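Local coordinates for Glyoxalase/Bleomycin resistance protein/dioxygenase domain (Frankia sp., PDB 2RK0) that is of unestablished function but belongs to the glyoxalase/bleomycin resistance/dioxygenase superfamily, whose members bind small molecules or catalyse metal-dependent reactions on them, at residues 9-14 with 118-123; 24-29 with 91-96; 30-35 with 44-49; 38-43 with 56-61. One frame throughout, in Å; residues are numbered along the deposited sequence.

Contact 1 (9-14 with 118-123); sequences VSLTVR and DNIALE
Asp118 reaches across to the chain that follows strand 6-12 and accepts a hydrogen bond from the backbone of Arg14, joining the two beta-alpha-beta-beta-beta modules from which glyoxalase-superfamily domains are built. The bond, Arg14 N to Asp118 OD1, is 3.0 Å long with 159° at the hydrogen, and the N-H arrives from above the carboxylate plane. A short aspartate suits this loop: with CG anti to its own carbonyl carbon (chi1 -76°), the carboxylate is thrust at the backbone opposite, while Asp116 OD1 takes the N-H groups of Asp118 and Ile120 and holds the turn. The other oxygen, Asp118 OD2, rests 3.4 Å from Val13 CB, the two side chains crossing at about a right angle. This is the close part of the contact, and Ser19 of helix 16-27 touches both residues.

Toward solvent, Arg14 shares little beyond its CB; its extended chain leads off to give its NE proton to Gly62 O, leaving that nitrogen 6.3 Å from Asp118 OD1, so the opposite charges can attract only at a distance. Packing is looser on the inner, apolar side as well. There Leu11 CD1 and Ile120 CD1 approach no nearer than 4.5 Å, and Tyr23 of helix 16-27 lies against Leu11. Branched aliphatic residues fit this buried seam, where the Ile120 CD1 methyl lies 3.7 Å from the carbonyl oxygen Thr12 O.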
loop_
_atom_site.group_PDB
_atom_site.type_symbol
_atom_site.label_atom_id
_atom_site.label_comp_id
_atom_site.label_asym_id
_atom_site.label_seq_id
_atom_site.Cartn_x
_atom_site.Cartn_y
_atom_site.Cartn_z
ATOM N N VAL A 9 -3.385 2.636 4.934
ATOM C CA VAL A 9 -3.665 2.053 3.637
ATOM C C VAL A 9 -5.122 1.657 3.607
ATOM O O VAL A 9 -5.603 0.957 4.494
ATOM C CB VAL A 9 -2.818 0.799 3.385
ATOM C CG1 VAL A 9 -3.123 0.247 1.993
ATOM C CG2 VAL A 9 -1.342 1.136 3.521
ATOM N N SER A 10 -5.833 2.119 2.591
ATOM C CA SER A 10 -7.232 1.766 2.472
ATOM C C SER A 10 -7.353 0.756 1.337
ATOM O O SER A 10 -6.964 1.037 0.204
ATOM C CB SER A 10 -8.062 3.016 2.182
ATOM O OG SER A 10 -9.438 2.697 2.214
ATOM N N LEU A 11 -7.876 -0.424 1.658
ATOM C CA LEU A 11 -8.041 -1.496 0.687
ATOM C C LEU A 11 -9.497 -1.702 0.309
ATOM O O LEU A 11 -10.389 -1.607 1.151
ATOM C CB LEU A 11 -7.502 -2.814 1.250
ATOM C CG LEU A 11 -6.041 -2.845 1.707
ATOM C CD1 LEU A 11 -5.699 -4.255 2.170
ATOM C CD2 LEU A 11 -5.114 -2.420 0.565
ATOM N N THR A 12 -9.732 -1.974 -0.968
ATOM C CA THR A 12 -11.074 -2.241 -1.451
ATOM C C THR A 12 -11.282 -3.750 -1.370
ATOM O O THR A 12 -10.468 -4.525 -1.886
ATOM C CB THR A 12 -11.245 -1.779 -2.906
ATOM O OG1 THR A 12 -11.308 -0.345 -2.945
ATOM C CG2 THR A 12 -12.522 -2.375 -3.509
ATOM N N VAL A 13 -12.356 -4.156 -0.704
ATOM C CA VAL A 13 -12.669 -5.573 -0.535
ATOM C C VAL A 13 -14.109 -5.872 -0.943
ATOM O O VAL A 13 -14.984 -5.021 -0.819
ATOM C CB VAL A 13 -12.457 -6.012 0.934
ATOM C CG1 VAL A 13 -10.990 -5.833 1.306
ATOM C CG2 VAL A 13 -13.350 -5.201 1.867
ATOM N N ARG A 14 -14.343 -7.086 -1.426
ATOM C CA ARG A 14 -15.676 -7.481 -1.871
ATOM C C ARG A 14 -16.670 -7.616 -0.718
ATOM O O ARG A 14 -17.810 -7.167 -0.813
ATOM C CB ARG A 14 -15.598 -8.804 -2.643
ATOM C CG ARG A 14 -16.928 -9.267 -3.220
ATOM C CD ARG A 14 -16.711 -10.373 -4.247
ATOM N NE ARG A 14 -17.909 -10.635 -5.041
ATOM C CZ ARG A 14 -18.959 -11.331 -4.615
ATOM N NH1 ARG A 14 -18.966 -11.848 -3.389
ATOM N NH2 ARG A 14 -20.000 -11.513 -5.419
ATOM N N ASP A 118 -9.453 -11.491 -0.716
ATOM C CA ASP A 118 -9.743 -10.978 -2.055
ATOM C C ASP A 118 -8.580 -11.205 -3.020
ATOM O O ASP A 118 -8.531 -10.632 -4.107
ATOM C CB ASP A 118 -10.075 -9.489 -1.975
ATOM C CG ASP A 118 -11.468 -9.242 -1.450
ATOM O OD1 ASP A 118 -12.406 -9.234 -2.268
ATOM O OD2 ASP A 118 -11.629 -9.079 -0.223
ATOM N N ASN A 119 -7.640 -12.048 -2.610
ATOM C CA ASN A 119 -6.479 -12.358 -3.430
ATOM C C ASN A 119 -5.522 -11.183 -3.579
ATOM O O ASN A 119 -4.667 -11.179 -4.463
ATOM C CB ASN A 119 -6.911 -12.821 -4.819
ATOM C CG ASN A 119 -6.086 -13.973 -5.314
ATOM O OD1 ASN A 119 -5.642 -13.994 -6.467
ATOM N ND2 ASN A 119 -5.873 -14.953 -4.444
ATOM N N ILE A 120 -5.667 -10.176 -2.732
ATOM C CA ILE A 120 -4.768 -9.032 -2.803
ATOM C C ILE A 120 -3.377 -9.531 -2.404
ATOM O O ILE A 120 -3.230 -10.261 -1.418
ATOM C CB ILE A 120 -5.240 -7.918 -1.859
ATOM C CG1 ILE A 120 -6.623 -7.435 -2.318
ATOM C CG2 ILE A 120 -4.201 -6.791 -1.809
ATOM C CD1 ILE A 120 -7.251 -6.369 -1.430
ATOM N N ALA A 121 -2.366 -9.152 -3.181
ATOM C CA ALA A 121 -1.002 -9.592 -2.928
ATOM C C ALA A 121 -0.302 -8.883 -1.772
ATOM O O ALA A 121 -0.097 -7.670 -1.806
ATOM C CB ALA A 121 -0.167 -9.459 -4.199
ATOM N N LEU A 122 0.075 -9.670 -0.764
ATOM C CA LEU A 122 0.763 -9.179 0.424
ATOM C C LEU A 122 2.065 -9.950 0.647
ATOM O O LEU A 122 2.249 -11.055 0.120
ATOM C CB LEU A 122 -0.126 -9.363 1.656
ATOM C CG LEU A 122 -1.525 -8.755 1.591
ATOM C CD1 LEU A 122 -2.315 -9.165 2.842
ATOM C CD2 LEU A 122 -1.411 -7.236 1.477
ATOM N N GLU A 123 2.962 -9.354 1.428
ATOM C CA GLU A 123 4.244 -9.966 1.747
ATOM C C GLU A 123 4.678 -9.590 3.162
ATOM O O GLU A 123 4.286 -8.544 3.689
ATOM C CB GLU A 123 5.350 -9.493 0.793
ATOM C CG GLU A 123 5.139 -9.773 -0.677
ATOM C CD GLU A 123 6.396 -9.480 -1.494
ATOM O OE1 GLU A 123 7.147 -8.553 -1.124
ATOM O OE2 GLU A 123 6.625 -10.166 -2.509
#

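Contact 2 (24-29 with 91-96)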
loop_
_atom_site.group_PDB
_atom_site.type_symbol
_atom_site.label_atom_id
_atom_site.label_comp_id
_atom_site.label_asym_id
_atom_site.label_seq_id
_atom_site.Cartn_x
_atom_site.Cartn_y
_atom_site.Cartn_z
ATOM N N THR A 24 -8.099 -9.847 11.059
ATOM C CA THR A 24 -8.022 -10.007 12.508
ATOM C C THR A 24 -7.290 -11.295 12.841
ATOM O O THR A 24 -6.335 -11.305 13.621
ATOM C CB THR A 24 -9.433 -10.053 13.139
ATOM O OG1 THR A 24 -10.106 -8.815 12.874
ATOM C CG2 THR A 24 -9.350 -10.269 14.659
ATOM N N GLU A 25 -7.739 -12.378 12.220
ATOM C CA GLU A 25 -7.176 -13.704 12.430
ATOM C C GLU A 25 -5.733 -13.892 11.958
ATOM O O GLU A 25 -4.919 -14.507 12.654
ATOM C CB GLU A 25 -8.070 -14.735 11.740
ATOM C CG GLU A 25 -7.677 -16.176 11.987
ATOM C CD GLU A 25 -8.700 -17.149 11.418
ATOM O OE1 GLU A 25 -9.897 -16.990 11.738
ATOM O OE2 GLU A 25 -8.305 -18.065 10.661
ATOM N N ILE A 26 -5.420 -13.367 10.777
ATOM C CA ILE A 26 -4.082 -13.509 10.206
ATOM C C ILE A 26 -3.035 -12.507 10.682
ATOM O O ILE A 26 -1.934 -12.892 11.049
ATOM C CB ILE A 26 -4.126 -13.419 8.662
ATOM C CG1 ILE A 26 -5.110 -14.454 8.101
ATOM C CG2 ILE A 26 -2.718 -13.596 8.089
ATOM C CD1 ILE A 26 -4.780 -15.895 8.471
ATOM N N LEU A 27 -3.373 -11.223 10.669
ATOM C CA LEU A 27 -2.407 -10.199 11.050
ATOM C C LEU A 27 -2.676 -9.510 12.379
ATOM O O LEU A 27 -2.032 -8.512 12.697
ATOM C CB LEU A 27 -2.323 -9.143 9.942
ATOM C CG LEU A 27 -2.042 -9.666 8.532
ATOM C CD1 LEU A 27 -2.205 -8.535 7.523
ATOM C CD2 LEU A 27 -0.642 -10.255 8.464
ATOM N N ASP A 28 -3.610 -10.042 13.159
ATOM C CA ASP A 28 -3.941 -9.436 14.445
ATOM C C ASP A 28 -4.401 -8.009 14.254
ATOM O O ASP A 28 -4.192 -7.152 15.112
ATOM C CB ASP A 28 -2.742 -9.451 15.395
ATOM C CG ASP A 28 -2.387 -10.846 15.847
ATOM O OD1 ASP A 28 -3.318 -11.579 16.234
ATOM O OD2 ASP A 28 -1.189 -11.194 15.815
ATOM N N TRP A 29 -5.006 -7.753 13.102
ATOM C CA TRP A 29 -5.558 -6.440 12.797
ATOM C C TRP A 29 -6.630 -6.240 13.858
ATOM O O TRP A 29 -7.372 -7.167 14.154
ATOM C CB TRP A 29 -6.212 -6.479 11.414
ATOM C CG TRP A 29 -6.952 -5.236 10.993
ATOM C CD1 TRP A 29 -6.412 -4.087 10.482
ATOM C CD2 TRP A 29 -8.375 -5.069 10.935
ATOM N NE1 TRP A 29 -7.409 -3.225 10.097
ATOM C CE2 TRP A 29 -8.622 -3.800 10.362
ATOM C CE3 TRP A 29 -9.463 -5.869 11.305
ATOM C CZ2 TRP A 29 -9.920 -3.315 10.146
ATOM C CZ3 TRP A 29 -10.750 -5.386 11.090
ATOM C CH2 TRP A 29 -10.966 -4.118 10.514
ATOM N N GLU A 91 1.829 -20.553 9.867
ATOM C CA GLU A 91 0.951 -21.426 10.638
ATOM C C GLU A 91 -0.496 -20.960 10.531
ATOM O O GLU A 91 -1.403 -21.758 10.293
ATOM C CB GLU A 91 1.391 -21.441 12.103
ATOM C CG GLU A 91 2.814 -21.949 12.315
ATOM C CD GLU A 91 3.343 -21.670 13.725
ATOM O OE1 GLU A 91 2.671 -22.057 14.703
ATOM O OE2 GLU A 91 4.436 -21.065 13.844
ATOM N N ARG A 92 -0.710 -19.663 10.711
ATOM C CA ARG A 92 -2.051 -19.093 10.628
ATOM C C ARG A 92 -2.626 -19.204 9.219
ATOM O O ARG A 92 -3.795 -19.557 9.036
ATOM C CB ARG A 92 -2.018 -17.628 11.055
ATOM C CG ARG A 92 -1.757 -17.430 12.537
ATOM C CD ARG A 92 -1.660 -15.956 12.875
ATOM N NE ARG A 92 -1.456 -15.729 14.299
ATOM C CZ ARG A 92 -1.261 -14.531 14.837
ATOM N NH1 ARG A 92 -1.236 -13.450 14.067
ATOM N NH2 ARG A 92 -1.102 -14.411 16.149
ATOM N N LEU A 93 -1.802 -18.895 8.220
ATOM C CA LEU A 93 -2.246 -18.963 6.829
ATOM C C LEU A 93 -2.676 -20.385 6.483
ATOM O O LEU A 93 -3.733 -20.596 5.894
ATOM C CB LEU A 93 -1.120 -18.516 5.885
ATOM C CG LEU A 93 -0.718 -17.039 5.998
ATOM C CD1 LEU A 93 0.539 -16.777 5.173
ATOM C CD2 LEU A 93 -1.869 -16.160 5.529
ATOM N N ALA A 94 -1.850 -21.353 6.865
ATOM C CA ALA A 94 -2.138 -22.755 6.599
ATOM C C ALA A 94 -3.423 -23.175 7.300
ATOM O O ALA A 94 -4.325 -23.749 6.688
ATOM C CB ALA A 94 -0.981 -23.612 7.070
ATOM N N LYS A 95 -3.499 -22.881 8.594
ATOM C CA LYS A 95 -4.666 -23.223 9.396
ATOM C C LYS A 95 -5.928 -22.636 8.764
ATOM O O LYS A 95 -6.984 -23.266 8.764
ATOM C CB LYS A 95 -4.491 -22.682 10.819
ATOM C CG LYS A 95 -4.964 -23.639 11.911
ATOM C CD LYS A 95 -4.719 -23.080 13.314
ATOM C CE LYS A 95 -3.229 -22.886 13.611
ATOM N NZ LYS A 95 -2.473 -24.171 13.672
ATOM N N ALA A 96 -5.807 -21.432 8.212
ATOM C CA ALA A 96 -6.936 -20.754 7.586
ATOM C C ALA A 96 -7.190 -21.205 6.147
ATOM O O ALA A 96 -8.193 -20.828 5.535
ATOM C CB ALA A 96 -6.715 -19.247 7.624
HETATM O O HOH W 1 -5.537 -19.038 11.125
#
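Arg92 and Asp28 form the salt bridge of this contact, with both terminal nitrogens of the guanidinium converging on one carboxylate oxygen. Arg92 NH1 lies 2.9 Å from Asp28 OD2, and Arg92 NH2 makes a more bent bond of 3.2 Å to the same atom. The oxygen sits in the guanidinium plane, but the carboxylate stands almost perpendicular to it, at 89°: NH2 uses the syn lone pair, whereas NH1 comes from above the carboxylate plane. Arginine suits the site because its chain, extended from CG to NE, spans the gap between the helices and still has an N-H to spare.

That further proton goes to the backbone. Arg92 NH1 also donates to Ile26 O at 3.1 Å, a carbonyl in the last turn of helix 16-27, from well above the carbonyl plane. Asp28 follows directly, with positive phi (59°), where the chain leaves the helix. The cation therefore probably interacts favourably with the negative C-terminal end of the helix dipole. In the glyoxalase-type fold each beta-alpha-beta-beta-beta module contributes one helix, and here the C-terminal turns of the two, 16-27 and 83-96, come together.

A water supplies another polar link, donating to Glu25 OE2 and to Arg92 O; Glu25 OE2 also lies in van der Waals contact with Ala96 CB, at 3.6 Å.

Apolar contacts lie beneath. Ile26 CG2 meets Leu93 CD2 at 3.7 Å, the side chains crossing at about a right angle, and Leu89 and Trp22 extend this patch. Ala96, small enough to admit its neighbours, places CB 4.0 Å from Ile26 CD1.

Contact 3 (30-35 with 44-49); sequences KELVRG and HGVLPG
Leu32 and Val33 both turn their backbone N-H groups onto a single acceptor, His44 O: a classic beta bulge in the antiparallel hairpin of strands 30-36 and 40-46, at the outer side of the N-terminal module's sheet. Leu32 N donates to His44 O at 2.7 Å. Val33 N reaches the same His44 O at 3.3 Å, and both donors lie in the carbonyl plane. The extra residue shifts the register by one between Glu31 and Val33, and Leu32, with a near-helical psi of -28°, takes up the kink.

His44 N returns a bond to Val33 O, closing the bulge; beyond Glu31, Lys30 and Val46 form a regular hydrogen-bonded pair, bonded in both directions. Glu31 itself faces Gly45 with only 3.9 Å from CA to CA. Glycine suits this place: with no side chain it lets Lys30 O come to 2.9 Å from Gly45 CA.

Glu31 is gripped side-on by Arg34, whose NE and NH2 each bond to a different carboxylate oxygen; Arg34 NH1 is held in turn by Asp17, tying the bulged strand to helix 16-27. The His44 ring reaches the next strand, where NE2 pairs with Ser52 OG. On the face shared by Lys30, Val33, His44 and Val46, Val33 CG1 lies 4.1 Å from His44 CB. From the bulge itself, Leu32 CD1 reaches Val46 CG2 at 3.7 Å.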
loop_
_atom_site.group_PDB
_atom_site.type_symbol
_atom_site.label_atom_id
_atom_site.label_comp_id
_atom_site.label_asym_id
_atom_site.label_seq_id
_atom_site.Cartn_x
_atom_site.Cartn_y
_atom_site.Cartn_z
ATOM N N LYS A 30 -6.707 -5.048 14.438
ATOM C CA LYS A 30 -7.725 -4.777 15.446
ATOM C C LYS A 30 -8.637 -3.657 14.979
ATOM O O LYS A 30 -8.198 -2.526 14.789
ATOM C CB LYS A 30 -7.097 -4.377 16.780
ATOM C CG LYS A 30 -8.147 -4.002 17.825
ATOM C CD LYS A 30 -7.527 -3.470 19.105
ATOM C CE LYS A 30 -8.612 -3.029 20.087
ATOM N NZ LYS A 30 -8.054 -2.429 21.331
ATOM N N GLU A 31 -9.914 -3.976 14.815
ATOM C CA GLU A 31 -10.902 -3.006 14.366
ATOM C C GLU A 31 -11.147 -1.942 15.432
ATOM O O GLU A 31 -11.401 -2.270 16.590
ATOM C CB GLU A 31 -12.214 -3.724 14.048
ATOM C CG GLU A 31 -13.262 -2.856 13.382
ATOM C CD GLU A 31 -14.602 -3.568 13.219
ATOM O OE1 GLU A 31 -14.618 -4.711 12.713
ATOM O OE2 GLU A 31 -15.636 -2.976 13.592
ATOM N N LEU A 32 -11.065 -0.673 15.042
ATOM C CA LEU A 32 -11.300 0.421 15.977
ATOM C C LEU A 32 -12.672 1.050 15.762
ATOM O O LEU A 32 -13.266 1.596 16.688
ATOM C CB LEU A 32 -10.223 1.499 15.836
ATOM C CG LEU A 32 -8.785 1.117 16.193
ATOM C CD1 LEU A 32 -7.948 2.378 16.272
ATOM C CD2 LEU A 32 -8.748 0.384 17.525
ATOM N N VAL A 33 -13.171 0.971 14.535
ATOM C CA VAL A 33 -14.474 1.538 14.223
ATOM C C VAL A 33 -14.871 1.213 12.797
ATOM O O VAL A 33 -14.038 1.221 11.896
ATOM C CB VAL A 33 -14.479 3.077 14.397
ATOM C CG1 VAL A 33 -13.423 3.716 13.498
ATOM C CG2 VAL A 33 -15.856 3.630 14.070
ATOM N N ARG A 34 -16.145 0.897 12.599
ATOM C CA ARG A 34 -16.620 0.610 11.262
ATOM C C ARG A 34 -17.793 1.531 11.000
ATOM O O ARG A 34 -18.569 1.846 11.906
ATOM C CB ARG A 34 -17.031 -0.856 11.108
ATOM C CG ARG A 34 -18.222 -1.294 11.925
ATOM C CD ARG A 34 -18.717 -2.621 11.389
ATOM N NE ARG A 34 -17.662 -3.631 11.397
ATOM C CZ ARG A 34 -17.719 -4.776 10.721
ATOM N NH1 ARG A 34 -18.780 -5.055 9.973
ATOM N NH2 ARG A 34 -16.721 -5.645 10.805
ATOM N N GLY A 35 -17.917 1.981 9.762
ATOM C CA GLY A 35 -18.999 2.880 9.455
ATOM C C GLY A 35 -19.526 2.780 8.048
ATOM O O GLY A 35 -19.288 1.810 7.322
ATOM N N HIS A 44 -12.073 0.545 10.052
ATOM C CA HIS A 44 -10.721 1.016 10.279
ATOM C C HIS A 44 -10.106 0.251 11.442
ATOM O O HIS A 44 -10.680 0.195 12.527
ATOM C CB HIS A 44 -10.729 2.508 10.609
ATOM C CG HIS A 44 -9.404 3.031 11.066
ATOM N ND1 HIS A 44 -9.276 4.193 11.795
ATOM C CD2 HIS A 44 -8.148 2.552 10.899
ATOM C CE1 HIS A 44 -7.998 4.406 12.060
ATOM N NE2 HIS A 44 -7.294 3.425 11.528
ATOM N N GLY A 45 -8.937 -0.331 11.210
ATOM C CA GLY A 45 -8.261 -1.068 12.259
ATOM C C GLY A 45 -6.771 -0.791 12.233
ATOM O O GLY A 45 -6.269 -0.129 11.323
ATOM N N VAL A 46 -6.058 -1.288 13.236
ATOM C CA VAL A 46 -4.617 -1.091 13.292
ATOM C C VAL A 46 -3.930 -2.427 13.489
ATOM O O VAL A 46 -4.467 -3.324 14.142
ATOM C CB VAL A 46 -4.215 -0.153 14.448
ATOM C CG1 VAL A 46 -2.729 0.137 14.376
ATOM C CG2 VAL A 46 -5.009 1.140 14.375
ATOM N N LEU A 47 -2.743 -2.560 12.912
ATOM C CA LEU A 47 -1.968 -3.788 13.025
ATOM C C LEU A 47 -0.923 -3.641 14.115
ATOM O O LEU A 47 -0.611 -2.531 14.544
ATOM C CB LEU A 47 -1.216 -4.073 11.723
ATOM C CG LEU A 47 -1.963 -4.192 10.398
ATOM C CD1 LEU A 47 -0.938 -4.326 9.297
ATOM C CD2 LEU A 47 -2.897 -5.385 10.410
ATOM N N PRO A 48 -0.389 -4.767 14.602
ATOM C CA PRO A 48 0.639 -4.636 15.632
ATOM C C PRO A 48 1.738 -3.827 14.933
ATOM O O PRO A 48 1.957 -3.991 13.726
ATOM C CB PRO A 48 1.052 -6.079 15.878
ATOM C CG PRO A 48 -0.255 -6.824 15.686
ATOM C CD PRO A 48 -0.829 -6.167 14.449
ATOM N N GLY A 49 2.411 -2.949 15.666
ATOM C CA GLY A 49 3.444 -2.143 15.050
ATOM C C GLY A 49 2.918 -0.759 14.723
ATOM O O GLY A 49 3.695 0.160 14.479
#

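Contact 4 (38-43 with 56-61); sequences DTTSFA and REHDGG
Ser41 and Glu57 exchange two backbone hydrogen bonds, Ser41 N to Glu57 O at 2.9 Å and Glu57 N to Ser41 O at 2.8 Å. Two residues further along, past the non-hydrogen-bonded pair Thr40/His58, Asp59 N donates to Thr39 O in a nearly straight bond (176°). Arg56 adds a side-chain bond: its chain bends at chi3 (-68°), bringing NH1 back to Thr40 OG1 at 2.9 Å, with the hydroxyl at the edge of the guanidinium and in its plane. Arg56 NE also forms a long, weak ion pair with Asp74 of the second subunit.

Further out, water 2 joins Thr39 OG1 to His58 ND1, lying in the plane of the imidazole, whose NE2 bonds to Asp74 of the second subunit. The Asp59 carboxylate turns to Arg36, which probably offsets its closeness to Thr39 O.

Packing completes the face bearing Thr40, Phe42, Arg56 and His58. Thr40 does double duty there, for while its hydroxyl meets Arg56, Thr40 CG2 sits over the imidazole, 3.5 Å from the His58 ring centroid, in a CH-pi contact. Phe42 CB covers one face of the guanidinium, 3.7 Å from Arg56 NH2, and the Phe42 ring lies alongside, 31° from the guanidinium plane. Beyond the ladder, a type I turn from His58 to Gly61 leads the chain off the sheet. Such pairing of strands 40-46 and 52-58 is that of the second beta hairpin in a glyoxalase-type beta-alpha-beta-beta-beta module.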
loop_
_atom_site.group_PDB
_atom_site.type_symbol
_atom_site.label_atom_id
_atom_site.label_comp_id
_atom_site.label_asym_id
_atom_site.label_seq_id
_atom_site.Cartn_x
_atom_site.Cartn_y
_atom_site.Cartn_z
ATOM N N ASP A 38 -20.518 7.333 1.654
ATOM C CA ASP A 38 -21.526 7.631 0.644
ATOM C C ASP A 38 -21.946 6.360 -0.101
ATOM O O ASP A 38 -23.118 5.981 -0.093
ATOM C CB ASP A 38 -20.977 8.663 -0.349
ATOM C CG ASP A 38 -21.887 8.863 -1.551
ATOM O OD1 ASP A 38 -23.105 9.062 -1.355
ATOM O OD2 ASP A 38 -21.375 8.826 -2.691
ATOM N N THR A 39 -20.983 5.700 -0.737
ATOM C CA THR A 39 -21.258 4.482 -1.489
ATOM C C THR A 39 -20.454 3.293 -0.970
ATOM O O THR A 39 -20.294 2.290 -1.672
ATOM C CB THR A 39 -20.905 4.664 -2.959
ATOM O OG1 THR A 39 -19.519 5.013 -3.065
ATOM C CG2 THR A 39 -21.756 5.758 -3.583
ATOM N N THR A 40 -19.954 3.401 0.256
ATOM C CA THR A 40 -19.149 2.329 0.830
ATOM C C THR A 40 -19.416 2.058 2.305
ATOM O O THR A 40 -20.044 2.857 2.999
ATOM C CB THR A 40 -17.640 2.648 0.726
ATOM O OG1 THR A 40 -17.372 3.889 1.398
ATOM C CG2 THR A 40 -17.198 2.746 -0.732
ATOM N N SER A 41 -18.925 0.908 2.755
ATOM C CA SER A 41 -18.989 0.484 4.149
ATOM C C SER A 41 -17.505 0.344 4.467
ATOM O O SER A 41 -16.739 -0.129 3.628
ATOM C CB SER A 41 -19.665 -0.882 4.297
ATOM O OG SER A 41 -21.025 -0.837 3.904
ATOM N N PHE A 42 -17.085 0.757 5.655
ATOM C CA PHE A 42 -15.676 0.659 5.990
ATOM C C PHE A 42 -15.450 0.190 7.417
ATOM O O PHE A 42 -16.351 0.239 8.261
ATOM C CB PHE A 42 -15.006 2.019 5.789
ATOM C CG PHE A 42 -15.359 3.020 6.849
ATOM C CD1 PHE A 42 -14.722 2.992 8.087
ATOM C CD2 PHE A 42 -16.358 3.962 6.629
ATOM C CE1 PHE A 42 -15.074 3.887 9.095
ATOM C CE2 PHE A 42 -16.723 4.865 7.632
ATOM C CZ PHE A 42 -16.078 4.826 8.868
ATOM N N ALA A 43 -14.233 -0.272 7.664
ATOM C CA ALA A 43 -13.816 -0.728 8.977
ATOM C C ALA A 43 -12.358 -0.325 9.093
ATOM O O ALA A 43 -11.514 -0.764 8.309
ATOM C CB ALA A 43 -13.964 -2.242 9.100
ATOM N N ARG A 56 -12.490 -1.391 2.878
ATOM C CA ARG A 56 -13.632 -0.692 2.312
ATOM C C ARG A 56 -14.403 -1.492 1.258
ATOM O O ARG A 56 -13.835 -1.960 0.270
ATOM C CB ARG A 56 -13.141 0.635 1.728
ATOM C CG ARG A 56 -14.228 1.625 1.371
ATOM C CD ARG A 56 -13.621 2.994 1.087
ATOM N NE ARG A 56 -13.068 3.605 2.294
ATOM C CZ ARG A 56 -13.779 4.320 3.163
ATOM N NH1 ARG A 56 -15.074 4.526 2.961
ATOM N NH2 ARG A 56 -13.200 4.825 4.240
ATOM N N GLU A 57 -15.702 -1.644 1.484
ATOM C CA GLU A 57 -16.554 -2.364 0.548
ATOM C C GLU A 57 -17.400 -1.349 -0.208
ATOM O O GLU A 57 -18.122 -0.567 0.404
ATOM C CB GLU A 57 -17.477 -3.334 1.277
ATOM C CG GLU A 57 -18.180 -4.307 0.343
ATOM C CD GLU A 57 -19.252 -5.128 1.039
ATOM O OE1 GLU A 57 -19.050 -5.498 2.216
ATOM O OE2 GLU A 57 -20.286 -5.414 0.402
ATOM N N HIS A 58 -17.300 -1.368 -1.536
ATOM C CA HIS A 58 -18.050 -0.463 -2.400
ATOM C C HIS A 58 -19.388 -1.095 -2.797
ATOM O O HIS A 58 -19.426 -2.234 -3.259
ATOM C CB HIS A 58 -17.221 -0.153 -3.653
ATOM C CG HIS A 58 -15.971 0.626 -3.372
ATOM N ND1 HIS A 58 -15.879 1.985 -3.584
ATOM C CD2 HIS A 58 -14.778 0.243 -2.860
ATOM C CE1 HIS A 58 -14.683 2.405 -3.214
ATOM N NE2 HIS A 58 -13.997 1.369 -2.771
ATOM N N ASP A 59 -20.486 -0.365 -2.611
ATOM C CA ASP A 59 -21.799 -0.913 -2.959
ATOM C C ASP A 59 -21.810 -1.407 -4.396
ATOM O O ASP A 59 -22.450 -2.407 -4.708
ATOM C CB ASP A 59 -22.898 0.134 -2.806
ATOM C CG ASP A 59 -22.930 0.761 -1.433
ATOM O OD1 ASP A 59 -22.566 0.086 -0.447
ATOM O OD2 ASP A 59 -23.343 1.936 -1.353
ATOM N N GLY A 60 -21.103 -0.698 -5.269
ATOM C CA GLY A 60 -21.053 -1.081 -6.667
ATOM C C GLY A 60 -19.796 -1.838 -7.047
ATOM O O GLY A 60 -19.390 -1.836 -8.215
ATOM N N GLY A 61 -19.166 -2.483 -6.070
ATOM C CA GLY A 61 -17.966 -3.243 -6.363
ATOM C C GLY A 61 -18.268 -4.729 -6.375
ATOM O O GLY A 61 -19.423 -5.135 -6.504
HETATM O O HOH W 2 -18.066 3.409 -4.491
HETATM O O HOH W 3 -20.659 -3.897 4.405
#

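Overall arrangement
Along the chain, contacts 2, 3 and 4 all fall within the span bracketed by contact 1, and contacts 3 and 4 interleave because both use strand 40-46. Those two hairpin contacts, centres 16 Å apart, join strands 30-36, 40-46 and 52-58; strand 6-12 completes the sheet beside 52-58. Contact 1 links strand 6-12, outermost within this chain but paired with a strand of the second subunit, to the loop leading into strand 121-127 of the other sheet, and touches contact 4 through Arg56. Contact 2 brings the two helices together, and Trp29 and Pro48 link it to contact 3. Contacts 1 and 2 thus hold the two modules together, while contacts 1 and 4 make polar bonds to the second subunit.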